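PDB 5GZT: chitinase from Paenibacillus sp. FPU-7, which probably catalyses the random endo-hydrolysis of beta-1,4-linked N-acetylglucosamine polymers in chitin and chitodextrins. Local coordinates for residues 277-282 / 637-642; 501-506 / 583-588; 534-539 / 559-564; 193-198 / 273-278. One frame throughout, in Å; residues are numbered along the deposited sequence.

Interaction 1 (277-282 / 637-642); sequences GKIVSY and TIYSRL
I279 supplies most of the strand's side of this contact, reaching from strand 278-282 to helix 637-642 and ending among I638, Y639 and L642. The short strand and helix axes approach to 9.9 Å and run at 169°, nearly antiparallel. The side chain of I279 is extended beyond CB (chi2 168°), which carries CD1 to the helix backbone, 3.8 Å from Y639 CA. The same methyl is 4.2 Å from CG2 of I638, the branch that is anti to its own backbone N. It also lies 4.1 Å from CD1 of Y639, meeting that ring obliquely. L642 and I279 lie alongside each other, pointing opposite ways, with L642 CD1 3.9 Å from I279 CG1. The same leucine methyl rests 4.0 Å from the carbonyl O of K278 and 4.4 Å from CA of G277, just ahead of strand 278-282. G277 has a positive phi (102°), a backbone shape suited to glycine. Its carbonyl O is hydrogen-bonded to Y643 OH, while the Y643 ring stacks on Y639.

In the TIM barrel of family 18 hydrolases this is the first strand, between strands 303-312 and 619-623, packed against the last helix. I279 lies on the outer, helix-facing side; Y282 turns the other way, its OH hydrogen-bonded to D407. Backbone polar groups on the strand pair with its neighbours, K278 and V280 with F620 and I279 with H303. Between the two segments hydrocarbon groups do the touching and no polar pair forms, so cohesion is dispersive where the first strand is covered by the final helix.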
loop_
_atom_site.group_PDB
_atom_site.type_symbol
_atom_site.label_atom_id
_atom_site.label_comp_id
_atom_site.label_asym_id
_atom_site.label_seq_id
_atom_site.Cartn_x
_atom_site.Cartn_y
_atom_site.Cartn_z
ATOM N N GLY B 277 -3.765 4.506 5.532
ATOM C CA GLY B 277 -4.296 4.037 4.255
ATOM C C GLY B 277 -3.277 3.619 3.201
ATOM O O GLY B 277 -3.630 3.384 2.044
ATOM N N LYS B 278 -2.047 3.413 3.572
ATOM C CA LYS B 278 -1.097 2.953 2.565
ATOM C C LYS B 278 -1.364 1.475 2.189
ATOM O O LYS B 278 -1.709 0.636 3.057
ATOM C CB LYS B 278 0.337 3.048 3.062
ATOM C CG LYS B 278 0.927 4.441 3.122
ATOM C CD LYS B 278 2.450 4.327 3.323
ATOM C CE LYS B 278 2.885 3.925 4.716
ATOM N NZ LYS B 278 2.851 5.196 5.519
ATOM N N ILE B 279 -1.186 1.170 0.911
ATOM C CA ILE B 279 -1.218 -0.226 0.424
ATOM C C ILE B 279 0.035 -0.451 -0.342
ATOM O O ILE B 279 0.224 0.146 -1.373
ATOM C CB ILE B 279 -2.439 -0.530 -0.410
ATOM C CG1 ILE B 279 -3.725 -0.312 0.424
ATOM C CG2 ILE B 279 -2.348 -1.987 -0.867
ATOM C CD1 ILE B 279 -4.978 -0.318 -0.422
ATOM N N VAL B 280 0.956 -1.195 0.249
ATOM C CA VAL B 280 2.226 -1.514 -0.353
ATOM C C VAL B 280 2.131 -2.865 -1.083
ATOM O O VAL B 280 2.025 -3.897 -0.449
ATOM C CB VAL B 280 3.331 -1.590 0.685
ATOM C CG1 VAL B 280 4.612 -2.153 0.081
ATOM C CG2 VAL B 280 3.605 -0.174 1.208
ATOM N N SER B 281 2.108 -2.796 -2.399
ATOM C CA SER B 281 2.118 -3.962 -3.291
ATOM C C SER B 281 3.527 -4.342 -3.754
ATOM O O SER B 281 4.136 -3.601 -4.501
ATOM C CB SER B 281 1.184 -3.702 -4.482
ATOM O OG SER B 281 1.301 -4.718 -5.498
ATOM N N TYR B 282 4.062 -5.456 -3.273
ATOM C CA TYR B 282 5.348 -5.990 -3.740
ATOM C C TYR B 282 5.084 -6.583 -5.105
ATOM O O TYR B 282 4.072 -7.271 -5.286
ATOM C CB TYR B 282 5.930 -7.091 -2.848
ATOM C CG TYR B 282 6.803 -6.604 -1.715
ATOM C CD1 TYR B 282 6.254 -6.241 -0.489
ATOM C CD2 TYR B 282 8.169 -6.511 -1.840
ATOM C CE1 TYR B 282 7.059 -5.824 0.572
ATOM C CE2 TYR B 282 8.959 -6.071 -0.779
ATOM C CZ TYR B 282 8.405 -5.719 0.431
ATOM O OH TYR B 282 9.174 -5.319 1.515
ATOM N N THR B 637 -10.085 -6.423 -2.577
ATOM C CA THR B 637 -10.693 -6.513 -1.259
ATOM C C THR B 637 -10.001 -5.580 -0.281
ATOM O O THR B 637 -10.647 -4.842 0.574
ATOM C CB THR B 637 -10.605 -7.982 -0.690
ATOM O OG1 THR B 637 -11.291 -8.916 -1.540
ATOM C CG2 THR B 637 -11.186 -8.029 0.658
ATOM N N ILE B 638 -8.684 -5.628 -0.368
ATOM C CA ILE B 638 -7.846 -4.777 0.478
ATOM C C ILE B 638 -8.137 -3.278 0.287
ATOM O O ILE B 638 -8.439 -2.556 1.281
ATOM C CB ILE B 638 -6.378 -5.142 0.333
ATOM C CG1 ILE B 638 -6.150 -6.521 0.952
ATOM C CG2 ILE B 638 -5.444 -4.192 1.117
ATOM C CD1 ILE B 638 -4.811 -7.174 0.656
ATOM N N TYR B 639 -8.111 -2.808 -0.960
ATOM C CA TYR B 639 -8.526 -1.479 -1.293
ATOM C C TYR B 639 -9.938 -1.158 -0.820
ATOM O O TYR B 639 -10.133 -0.078 -0.185
ATOM C CB TYR B 639 -8.398 -1.203 -2.823
ATOM C CG TYR B 639 -8.681 0.243 -3.142
ATOM C CD1 TYR B 639 -7.717 1.212 -3.003
ATOM C CD2 TYR B 639 -9.940 0.632 -3.574
ATOM C CE1 TYR B 639 -8.023 2.548 -3.263
ATOM C CE2 TYR B 639 -10.246 1.935 -3.849
ATOM C CZ TYR B 639 -9.303 2.891 -3.666
ATOM O OH TYR B 639 -9.659 4.200 -3.920
ATOM N N SER B 640 -10.919 -2.026 -1.082
ATOM C CA SER B 640 -12.304 -1.711 -0.675
ATOM C C SER B 640 -12.434 -1.488 0.814
ATOM O O SER B 640 -13.246 -0.684 1.260
ATOM C CB SER B 640 -13.316 -2.809 -1.034
ATOM O OG SER B 640 -13.395 -2.869 -2.398
ATOM N N ARG B 641 -11.709 -2.288 1.564
ATOM C CA ARG B 641 -11.808 -2.252 3.026
ATOM C C ARG B 641 -11.167 -1.041 3.600
ATOM O O ARG B 641 -11.750 -0.401 4.478
ATOM C CB ARG B 641 -11.175 -3.480 3.609
ATOM C CG ARG B 641 -12.095 -4.647 3.437
ATOM C CD ARG B 641 -13.016 -4.643 4.666
ATOM N NE ARG B 641 -14.164 -5.486 4.437
ATOM C CZ ARG B 641 -15.148 -5.646 5.296
ATOM N NH1 ARG B 641 -15.105 -5.062 6.489
ATOM N NH2 ARG B 641 -16.166 -6.409 4.952
ATOM N N LEU B 642 -9.990 -0.682 3.108
ATOM C CA LEU B 642 -9.319 0.461 3.656
ATOM C C LEU B 642 -9.843 1.747 3.161
ATOM O O LEU B 642 -9.604 2.735 3.795
ATOM C CB LEU B 642 -7.821 0.456 3.403
ATOM C CG LEU B 642 -6.976 -0.502 4.210
ATOM C CD1 LEU B 642 -5.538 -0.209 3.834
ATOM C CD2 LEU B 642 -7.144 -0.392 5.709
#

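Interaction 2 (501-506 / 583-588); sequences YSATNN and DTAKAP
Y501 makes the closest part of this contact, pressing its backbone and CB against the turn at 583-588. Its N donates to A585 O at 3.1 Å in a nearly straight bond (168°). A CA-H...O contact runs back alongside it, from A585 CA to Y501 O at 3.3 Å. Y501 CB also sits 3.4 Å from T584 O. With CG beside the backbone N (chi1 -56°), the ring presents its edge to K586, whose CG lies near the ring plane, 3.7 Å from CD2.

The outer side is looser. A503 CB touches T584 CG2 at 3.7 Å and faces A585 CB at 4.2 Å, while T584 is largely open to solvent. The turn links strands 578-582 and 587-591 of a beta hairpin, and K586 and A587 both face D582, a G1 beta bulge. K586 accordingly has left-handed backbone angles, and its amine folds back onto D583, bonding to D583 O at 2.9 Å and forming a salt bridge with OD1. With its ammonium held in its own turn, K586 meets Y501 through CG; between the two segments the one clear hydrogen bond is Y501 N to A585 O, so their polar link is a main-chain one.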
loop_
_atom_site.group_PDB
_atom_site.type_symbol
_atom_site.label_atom_id
_atom_site.label_comp_id
_atom_site.label_asym_id
_atom_site.label_seq_id
_atom_site.Cartn_x
_atom_site.Cartn_y
_atom_site.Cartn_z
ATOM N N TYR B 501 -5.198 -13.029 14.324
ATOM C CA TYR B 501 -5.163 -13.236 15.764
ATOM C C TYR B 501 -4.561 -14.575 16.151
ATOM O O TYR B 501 -4.667 -15.568 15.380
ATOM C CB TYR B 501 -6.571 -13.108 16.440
ATOM C CG TYR B 501 -7.250 -11.786 16.176
ATOM C CD1 TYR B 501 -6.914 -10.623 16.888
ATOM C CD2 TYR B 501 -8.161 -11.663 15.123
ATOM C CE1 TYR B 501 -7.517 -9.396 16.606
ATOM C CE2 TYR B 501 -8.756 -10.438 14.806
ATOM C CZ TYR B 501 -8.416 -9.318 15.509
ATOM O OH TYR B 501 -9.006 -8.173 15.130
ATOM N N SER B 502 -3.997 -14.626 17.374
ATOM C CA SER B 502 -3.492 -15.874 17.933
ATOM C C SER B 502 -4.628 -16.535 18.669
ATOM O O SER B 502 -5.119 -16.037 19.682
ATOM C CB SER B 502 -2.349 -15.633 18.943
ATOM O OG SER B 502 -1.304 -14.907 18.400
ATOM N N ALA B 503 -5.004 -17.708 18.194
ATOM C CA ALA B 503 -6.092 -18.453 18.727
ATOM C C ALA B 503 -5.706 -19.401 19.827
ATOM O O ALA B 503 -6.549 -19.771 20.634
ATOM C CB ALA B 503 -6.722 -19.269 17.593
ATOM N N THR B 504 -4.468 -19.852 19.802
ATOM C CA THR B 504 -3.871 -20.661 20.827
ATOM C C THR B 504 -2.536 -20.014 21.210
ATOM O O THR B 504 -1.948 -19.170 20.492
ATOM C CB THR B 504 -3.604 -22.137 20.339
ATOM O OG1 THR B 504 -2.833 -22.160 19.104
ATOM C CG2 THR B 504 -4.891 -22.835 20.148
ATOM N N ASN B 505 -2.012 -20.459 22.342
ATOM C CA ASN B 505 -0.923 -19.732 23.005
ATOM C C ASN B 505 0.370 -19.661 22.263
ATOM O O ASN B 505 1.040 -18.627 22.298
ATOM C CB ASN B 505 -0.673 -20.317 24.404
ATOM C CG ASN B 505 -1.820 -20.030 25.391
ATOM O OD1 ASN B 505 -2.674 -19.109 25.223
ATOM N ND2 ASN B 505 -1.820 -20.814 26.447
ATOM N N ASN B 506 0.697 -20.697 21.527
ATOM C CA ASN B 506 1.938 -20.710 20.751
ATOM C C ASN B 506 1.768 -20.298 19.265
ATOM O O ASN B 506 2.749 -20.346 18.471
ATOM C CB ASN B 506 2.502 -22.130 20.864
ATOM C CG ASN B 506 2.862 -22.471 22.320
ATOM O OD1 ASN B 506 3.275 -21.577 23.091
ATOM N ND2 ASN B 506 2.656 -23.732 22.723
ATOM N N ASP B 583 -12.443 -19.201 13.368
ATOM C CA ASP B 583 -13.133 -17.999 13.743
ATOM C C ASP B 583 -12.539 -17.247 14.942
ATOM O O ASP B 583 -13.054 -16.210 15.263
ATOM C CB ASP B 583 -14.604 -18.235 14.086
ATOM C CG ASP B 583 -15.446 -16.942 13.854
ATOM O OD1 ASP B 583 -15.256 -16.081 12.886
ATOM O OD2 ASP B 583 -16.321 -16.837 14.652
ATOM N N THR B 584 -11.488 -17.741 15.542
ATOM C CA THR B 584 -10.737 -16.953 16.548
ATOM C C THR B 584 -9.527 -16.324 15.844
ATOM O O THR B 584 -9.326 -15.063 15.908
ATOM C CB THR B 584 -10.280 -17.895 17.626
ATOM O OG1 THR B 584 -11.414 -18.541 18.187
ATOM C CG2 THR B 584 -9.507 -17.164 18.700
ATOM N N ALA B 585 -8.760 -17.116 15.066
ATOM C CA ALA B 585 -7.649 -16.520 14.338
ATOM C C ALA B 585 -8.073 -15.618 13.213
ATOM O O ALA B 585 -7.317 -14.735 12.814
ATOM C CB ALA B 585 -6.770 -17.609 13.754
ATOM N N LYS B 586 -9.283 -15.841 12.672
ATOM C CA LYS B 586 -9.788 -15.134 11.455
ATOM C C LYS B 586 -8.961 -15.501 10.200
ATOM O O LYS B 586 -8.542 -14.641 9.488
ATOM C CB LYS B 586 -9.926 -13.649 11.604
ATOM C CG LYS B 586 -10.697 -13.258 12.868
ATOM C CD LYS B 586 -12.147 -13.781 12.959
ATOM C CE LYS B 586 -12.799 -13.162 14.200
ATOM N NZ LYS B 586 -14.119 -13.741 14.282
ATOM N N ALA B 587 -8.782 -16.796 9.962
ATOM C CA ALA B 587 -7.975 -17.305 8.892
ATOM C C ALA B 587 -8.598 -18.556 8.269
ATOM O O ALA B 587 -9.063 -19.463 8.979
ATOM C CB ALA B 587 -6.595 -17.688 9.379
ATOM N N PRO B 588 -8.469 -18.685 6.956
ATOM C CA PRO B 588 -8.987 -19.871 6.296
ATOM C C PRO B 588 -7.869 -20.894 6.091
ATOM O O PRO B 588 -6.680 -20.513 6.063
ATOM C CB PRO B 588 -9.375 -19.314 4.924
ATOM C CG PRO B 588 -8.182 -18.336 4.650
ATOM C CD PRO B 588 -7.860 -17.741 6.015
#

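Interaction 3 (534-539 / 559-564); sequences YSRVWQ and PGTIVY
Two backbone bonds join S535 and V537 to the neighbouring strand. S535 N donates to I562 O at 3.0 Å, and V537 N to G560 O at 2.9 Å. The return bond, I562 N to S535 O, is weak.

Side-chain polarity strengthens the first link. S535 OG, between its backbone N and carbonyl carbon (chi1 58°), donates to I562 O at 2.8 Å in the carbonyl plane, on a lone pair, so that one oxygen accepts two bonds.

Water mediates further links: water 2 donates to both V537 O and G560 O, and water 1 accepts from R536 NH1 in the guanidinium plane.

Strands 534-538 and 561-563 run antiparallel at the margin of a five-stranded sheet between the seventh and eighth barrel strands, consistent with the chitinase insertion domain of many family 18 enzymes.

Side-chain packing uses both faces. On the face of Y534 and R536, T561 CG2 lies over the centre of the guanidinium, 3.3 Å from R536 CZ, and touches Y534 CD2 at 3.7 Å. D485 holds the polar ends, bridging to R536 NE and accepting from Y534 OH. On the face of S535 and I562, V537 CG2 packs against I562 CD1 at 3.6 Å; I562 and S535 also touch L567 of helix 564-570.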
loop_
_atom_site.group_PDB
_atom_site.type_symbol
_atom_site.label_atom_id
_atom_site.label_comp_id
_atom_site.label_asym_id
_atom_site.label_seq_id
_atom_site.Cartn_x
_atom_site.Cartn_y
_atom_site.Cartn_z
ATOM N N TYR B 534 -0.075 -16.192 -0.972
ATOM C CA TYR B 534 0.351 -17.559 -1.100
ATOM C C TYR B 534 0.096 -18.299 0.207
ATOM O O TYR B 534 -0.258 -17.672 1.247
ATOM C CB TYR B 534 1.828 -17.619 -1.554
ATOM C CG TYR B 534 2.752 -17.161 -0.443
ATOM C CD1 TYR B 534 3.002 -15.829 -0.232
ATOM C CD2 TYR B 534 3.267 -18.071 0.467
ATOM C CE1 TYR B 534 3.768 -15.399 0.888
ATOM C CE2 TYR B 534 4.058 -17.654 1.547
ATOM C CZ TYR B 534 4.291 -16.305 1.746
ATOM O OH TYR B 534 5.026 -15.920 2.834
ATOM N N SER B 535 0.133 -19.618 0.141
ATOM C CA SER B 535 -0.120 -20.465 1.253
ATOM C C SER B 535 1.169 -21.160 1.741
ATOM O O SER B 535 2.144 -21.277 0.967
ATOM C CB SER B 535 -1.060 -21.569 0.836
ATOM O OG SER B 535 -0.531 -22.313 -0.244
ATOM N N ARG B 536 1.106 -21.683 2.951
ATOM C CA ARG B 536 2.097 -22.637 3.495
ATOM C C ARG B 536 1.378 -23.944 3.612
ATOM O O ARG B 536 0.190 -23.963 4.042
ATOM C CB ARG B 536 2.650 -22.201 4.861
ATOM C CG ARG B 536 3.588 -21.036 4.729
ATOM C CD ARG B 536 5.007 -21.598 4.361
ATOM N NE ARG B 536 5.903 -20.534 3.932
ATOM C CZ ARG B 536 7.036 -20.753 3.288
ATOM N NH1 ARG B 536 7.495 -21.973 3.117
ATOM N NH2 ARG B 536 7.705 -19.746 2.852
ATOM N N VAL B 537 2.081 -25.027 3.227
ATOM C CA VAL B 537 1.556 -26.339 3.035
ATOM C C VAL B 537 2.256 -27.303 3.968
ATOM O O VAL B 537 3.487 -27.167 4.156
ATOM C CB VAL B 537 1.798 -26.786 1.564
ATOM C CG1 VAL B 537 1.227 -28.127 1.298
ATOM C CG2 VAL B 537 1.128 -25.834 0.578
ATOM N N TRP B 538 1.498 -28.250 4.543
ATOM C CA TRP B 538 2.038 -29.413 5.217
ATOM C C TRP B 538 1.469 -30.665 4.579
ATOM O O TRP B 538 0.253 -30.740 4.342
ATOM C CB TRP B 538 1.634 -29.479 6.670
ATOM C CG TRP B 538 2.255 -28.558 7.638
ATOM C CD1 TRP B 538 3.075 -28.922 8.720
ATOM C CD2 TRP B 538 1.993 -27.161 7.807
ATOM N NE1 TRP B 538 3.342 -27.826 9.476
ATOM C CE2 TRP B 538 2.673 -26.744 8.967
ATOM C CE3 TRP B 538 1.164 -26.238 7.143
ATOM C CZ2 TRP B 538 2.609 -25.419 9.445
ATOM C CZ3 TRP B 538 1.125 -24.923 7.575
ATOM C CH2 TRP B 538 1.825 -24.533 8.748
ATOM N N GLN B 539 2.343 -31.645 4.273
ATOM C CA GLN B 539 1.910 -32.967 3.803
ATOM C C GLN B 539 1.977 -33.976 4.902
ATOM O O GLN B 539 2.536 -33.715 5.985
ATOM C CB GLN B 539 2.782 -33.389 2.595
ATOM C CG GLN B 539 2.480 -32.555 1.367
ATOM C CD GLN B 539 3.196 -33.031 0.113
ATOM O OE1 GLN B 539 4.263 -33.678 0.174
ATOM N NE2 GLN B 539 2.653 -32.641 -1.030
ATOM N N PRO B 559 5.475 -29.138 -1.814
ATOM C CA PRO B 559 5.800 -27.890 -2.529
ATOM C C PRO B 559 6.221 -26.766 -1.632
ATOM O O PRO B 559 6.785 -25.732 -2.096
ATOM C CB PRO B 559 4.459 -27.527 -3.209
ATOM C CG PRO B 559 3.380 -28.210 -2.390
ATOM C CD PRO B 559 4.053 -29.506 -1.960
ATOM N N GLY B 560 5.885 -26.889 -0.349
ATOM C CA GLY B 560 6.140 -25.773 0.607
ATOM C C GLY B 560 5.082 -24.665 0.626
ATOM O O GLY B 560 4.502 -24.351 1.724
ATOM N N THR B 561 4.940 -24.007 -0.537
ATOM C CA THR B 561 4.033 -22.895 -0.781
ATOM C C THR B 561 3.263 -23.170 -2.068
ATOM O O THR B 561 3.770 -23.791 -2.959
ATOM C CB THR B 561 4.681 -21.511 -0.902
ATOM O OG1 THR B 561 5.572 -21.511 -1.998
ATOM C CG2 THR B 561 5.448 -21.066 0.382
ATOM N N ILE B 562 2.004 -22.754 -2.104
ATOM C CA ILE B 562 1.193 -22.746 -3.322
ATOM C C ILE B 562 0.578 -21.363 -3.460
ATOM O O ILE B 562 -0.054 -20.882 -2.546
ATOM C CB ILE B 562 0.083 -23.815 -3.226
ATOM C CG1 ILE B 562 0.662 -25.186 -3.074
ATOM C CG2 ILE B 562 -0.785 -23.791 -4.488
ATOM C CD1 ILE B 562 -0.321 -26.290 -2.709
ATOM N N VAL B 563 0.741 -20.692 -4.595
ATOM C CA VAL B 563 0.335 -19.322 -4.776
ATOM C C VAL B 563 -1.206 -19.269 -4.858
ATOM O O VAL B 563 -1.884 -20.278 -5.188
ATOM C CB VAL B 563 1.017 -18.668 -5.987
ATOM C CG1 VAL B 563 2.565 -18.845 -5.922
ATOM C CG2 VAL B 563 0.479 -19.241 -7.307
ATOM N N TYR B 564 -1.782 -18.162 -4.398
ATOM C CA TYR B 564 -3.258 -18.062 -4.305
ATOM C C TYR B 564 -3.974 -18.374 -5.649
ATOM O O TYR B 564 -5.011 -18.971 -5.642
ATOM C CB TYR B 564 -3.633 -16.661 -3.889
ATOM C CG TYR B 564 -5.096 -16.428 -3.566
ATOM C CD1 TYR B 564 -5.716 -17.070 -2.479
ATOM C CD2 TYR B 564 -5.891 -15.636 -4.403
ATOM C CE1 TYR B 564 -7.072 -16.860 -2.212
ATOM C CE2 TYR B 564 -7.220 -15.396 -4.114
ATOM C CZ TYR B 564 -7.832 -15.986 -3.014
ATOM O OH TYR B 564 -9.156 -15.753 -2.707
HETATM O O HOH W 1 7.457 -24.788 3.514
HETATM O O HOH W 2 5.369 -25.023 4.631
#

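Interaction 4 (193-198 / 273-278); sequences NDRQLV and AFVQGK
Hydrocarbon contacts come first, between R195 and V275. The two side chains cross at about a right angle, with R195 CB 3.8 Å from V275 CG1, the methyl that stands opposite the valine's main-chain nitrogen (chi1 171°). L197 follows two residues on, its CB 4.5 Å from V275 CG2; its packing on A273 is doubtful as modelled.

Beyond CB, R195 runs along the backbone of the other segment, CD reaching 3.4 Å from Q276 O. The chain then bends at CD (chi3 -71°) and carries the guanidinium to L248 O, which accepts from NH1.

Segment 193-198 runs from a turn into the start of strand 197-203 of one antiparallel sheet. Segment 273-278 belongs to the long strand 264-284, whose earlier part pairs with strand 251-261 in the facing sheet and whose later part enters the TIM barrel. The contact thus lies at the junction of a beta-sandwich and the barrel.

Polar groups gather round Q276. Its side chain is extended, placing OE1 3.2 Å from the backbone N of N193, while NE2 donates to N616 OD1. The Q276 backbone N is hydrogen-bonded to S191 OG, and S191 OG is also bonded to Q196 O, bringing both segments to one hydroxyl.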
loop_
_atom_site.group_PDB
_atom_site.type_symbol
_atom_site.label_atom_id
_atom_site.label_comp_id
_atom_site.label_asym_id
_atom_site.label_seq_id
_atom_site.Cartn_x
_atom_site.Cartn_y
_atom_site.Cartn_z
ATOM N N ASN B 193 -8.887 6.826 10.563
ATOM C CA ASN B 193 -9.397 5.998 9.471
ATOM C C ASN B 193 -9.898 6.820 8.281
ATOM O O ASN B 193 -9.757 6.417 7.088
ATOM C CB ASN B 193 -10.531 5.132 9.989
ATOM C CG ASN B 193 -10.086 4.109 11.002
ATOM O OD1 ASN B 193 -8.904 3.914 11.309
ATOM N ND2 ASN B 193 -11.036 3.444 11.525
ATOM N N ASP B 194 -10.444 7.998 8.605
ATOM C CA ASP B 194 -10.993 8.918 7.617
ATOM C C ASP B 194 -9.928 9.731 6.859
ATOM O O ASP B 194 -10.262 10.511 5.968
ATOM C CB ASP B 194 -11.974 9.901 8.306
ATOM C CG ASP B 194 -13.336 9.263 8.651
ATOM O OD1 ASP B 194 -13.825 8.359 7.911
ATOM O OD2 ASP B 194 -13.934 9.717 9.664
ATOM N N ARG B 195 -8.672 9.579 7.238
ATOM C CA ARG B 195 -7.580 10.224 6.579
ATOM C C ARG B 195 -7.589 11.741 6.774
ATOM O O ARG B 195 -7.281 12.535 5.865
ATOM C CB ARG B 195 -7.486 9.724 5.121
ATOM C CG ARG B 195 -7.085 8.253 5.129
ATOM C CD ARG B 195 -6.887 7.764 3.753
ATOM N NE ARG B 195 -8.193 7.691 3.139
ATOM C CZ ARG B 195 -8.575 8.295 2.042
ATOM N NH1 ARG B 195 -7.764 9.092 1.357
ATOM N NH2 ARG B 195 -9.816 8.090 1.629
ATOM N N GLN B 196 -7.910 12.115 8.012
ATOM C CA GLN B 196 -7.561 13.433 8.523
ATOM C C GLN B 196 -6.200 13.469 9.159
ATOM O O GLN B 196 -5.767 12.525 9.796
ATOM C CB GLN B 196 -8.536 13.892 9.571
ATOM C CG GLN B 196 -9.891 14.141 8.981
ATOM C CD GLN B 196 -10.827 14.646 10.036
ATOM O OE1 GLN B 196 -10.986 14.019 11.069
ATOM N NE2 GLN B 196 -11.436 15.790 9.791
ATOM N N LEU B 197 -5.543 14.594 8.948
ATOM C CA LEU B 197 -4.326 14.952 9.601
ATOM C C LEU B 197 -4.654 15.923 10.761
ATOM O O LEU B 197 -5.406 16.896 10.582
ATOM C CB LEU B 197 -3.411 15.605 8.581
ATOM C CG LEU B 197 -1.992 15.898 9.020
ATOM C CD1 LEU B 197 -1.378 14.737 9.746
ATOM C CD2 LEU B 197 -1.117 16.278 7.833
ATOM N N VAL B 198 -4.130 15.612 11.946
ATOM C CA VAL B 198 -4.378 16.377 13.135
ATOM C C VAL B 198 -3.013 16.821 13.621
ATOM O O VAL B 198 -2.152 15.968 13.874
ATOM C CB VAL B 198 -5.138 15.566 14.208
ATOM C CG1 VAL B 198 -5.236 16.337 15.520
ATOM C CG2 VAL B 198 -6.552 15.264 13.724
ATOM N N ALA B 273 4.076 14.268 9.090
ATOM C CA ALA B 273 2.954 13.479 9.609
ATOM C C ALA B 273 2.633 12.336 8.655
ATOM O O ALA B 273 2.955 12.399 7.465
ATOM C CB ALA B 273 1.709 14.320 9.735
ATOM N N PHE B 274 1.929 11.345 9.163
ATOM C CA PHE B 274 1.646 10.133 8.372
ATOM C C PHE B 274 0.156 9.911 8.320
ATOM O O PHE B 274 -0.494 9.837 9.359
ATOM C CB PHE B 274 2.346 8.987 9.030
ATOM C CG PHE B 274 3.823 9.190 9.164
ATOM C CD1 PHE B 274 4.645 9.046 8.069
ATOM C CD2 PHE B 274 4.386 9.591 10.370
ATOM C CE1 PHE B 274 6.012 9.234 8.160
ATOM C CE2 PHE B 274 5.773 9.816 10.468
ATOM C CZ PHE B 274 6.582 9.629 9.349
ATOM N N VAL B 275 -0.379 9.859 7.108
ATOM C CA VAL B 275 -1.814 9.676 6.876
ATOM C C VAL B 275 -2.042 8.157 6.640
ATOM O O VAL B 275 -1.322 7.533 5.846
ATOM C CB VAL B 275 -2.279 10.587 5.722
ATOM C CG1 VAL B 275 -3.690 10.293 5.281
ATOM C CG2 VAL B 275 -2.201 12.052 6.183
ATOM N N GLN B 276 -2.981 7.571 7.395
ATOM C CA GLN B 276 -3.303 6.147 7.287
ATOM C C GLN B 276 -3.701 5.798 5.828
ATOM O O GLN B 276 -3.974 6.663 5.012
ATOM C CB GLN B 276 -4.457 5.781 8.233
ATOM C CG GLN B 276 -4.130 5.797 9.710
ATOM C CD GLN B 276 -5.371 5.454 10.563
ATOM O OE1 GLN B 276 -6.361 4.905 10.063
ATOM N NE2 GLN B 276 -5.318 5.774 11.852
ATOM N N GLY B 277 -3.765 4.506 5.532
ATOM C CA GLY B 277 -4.296 4.037 4.255
ATOM C C GLY B 277 -3.277 3.619 3.201
ATOM O O GLY B 277 -3.630 3.384 2.044
ATOM N N LYS B 278 -2.047 3.413 3.572
ATOM C CA LYS B 278 -1.097 2.953 2.565
ATOM C C LYS B 278 -1.364 1.475 2.189
ATOM O O LYS B 278 -1.709 0.636 3.057
ATOM C CB LYS B 278 0.337 3.048 3.062
ATOM C CG LYS B 278 0.927 4.441 3.122
ATOM C CD LYS B 278 2.450 4.327 3.323
ATOM C CE LYS B 278 2.885 3.925 4.716
ATOM N NZ LYS B 278 2.851 5.196 5.519
#

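Overall arrangement
Interactions 1 and 4 share G277 and K278, with centres 14 Å apart: strand 264-284 leaves the beta-sandwich at interaction 4 and becomes the first barrel strand at interaction 1. Interactions 2 and 3 both reach the antiparallel sheet between the seventh and eighth barrel strands, their centres 19 Å apart. Interaction 3 comes within about 7 Å of interaction 1, nearest atoms, without touching it. Inside the barrel, Y282 of interaction 1 meets D407, part of a DGIDLDWE sequence that fits the family 18 signature DxxDxDxE; Y534 and R536 of interaction 3 reach D485, in the loop after the sixth barrel strand. Interactions 1 and 3 therefore probably border the catalytic cleft. The sodium site shares no residue with the contacts.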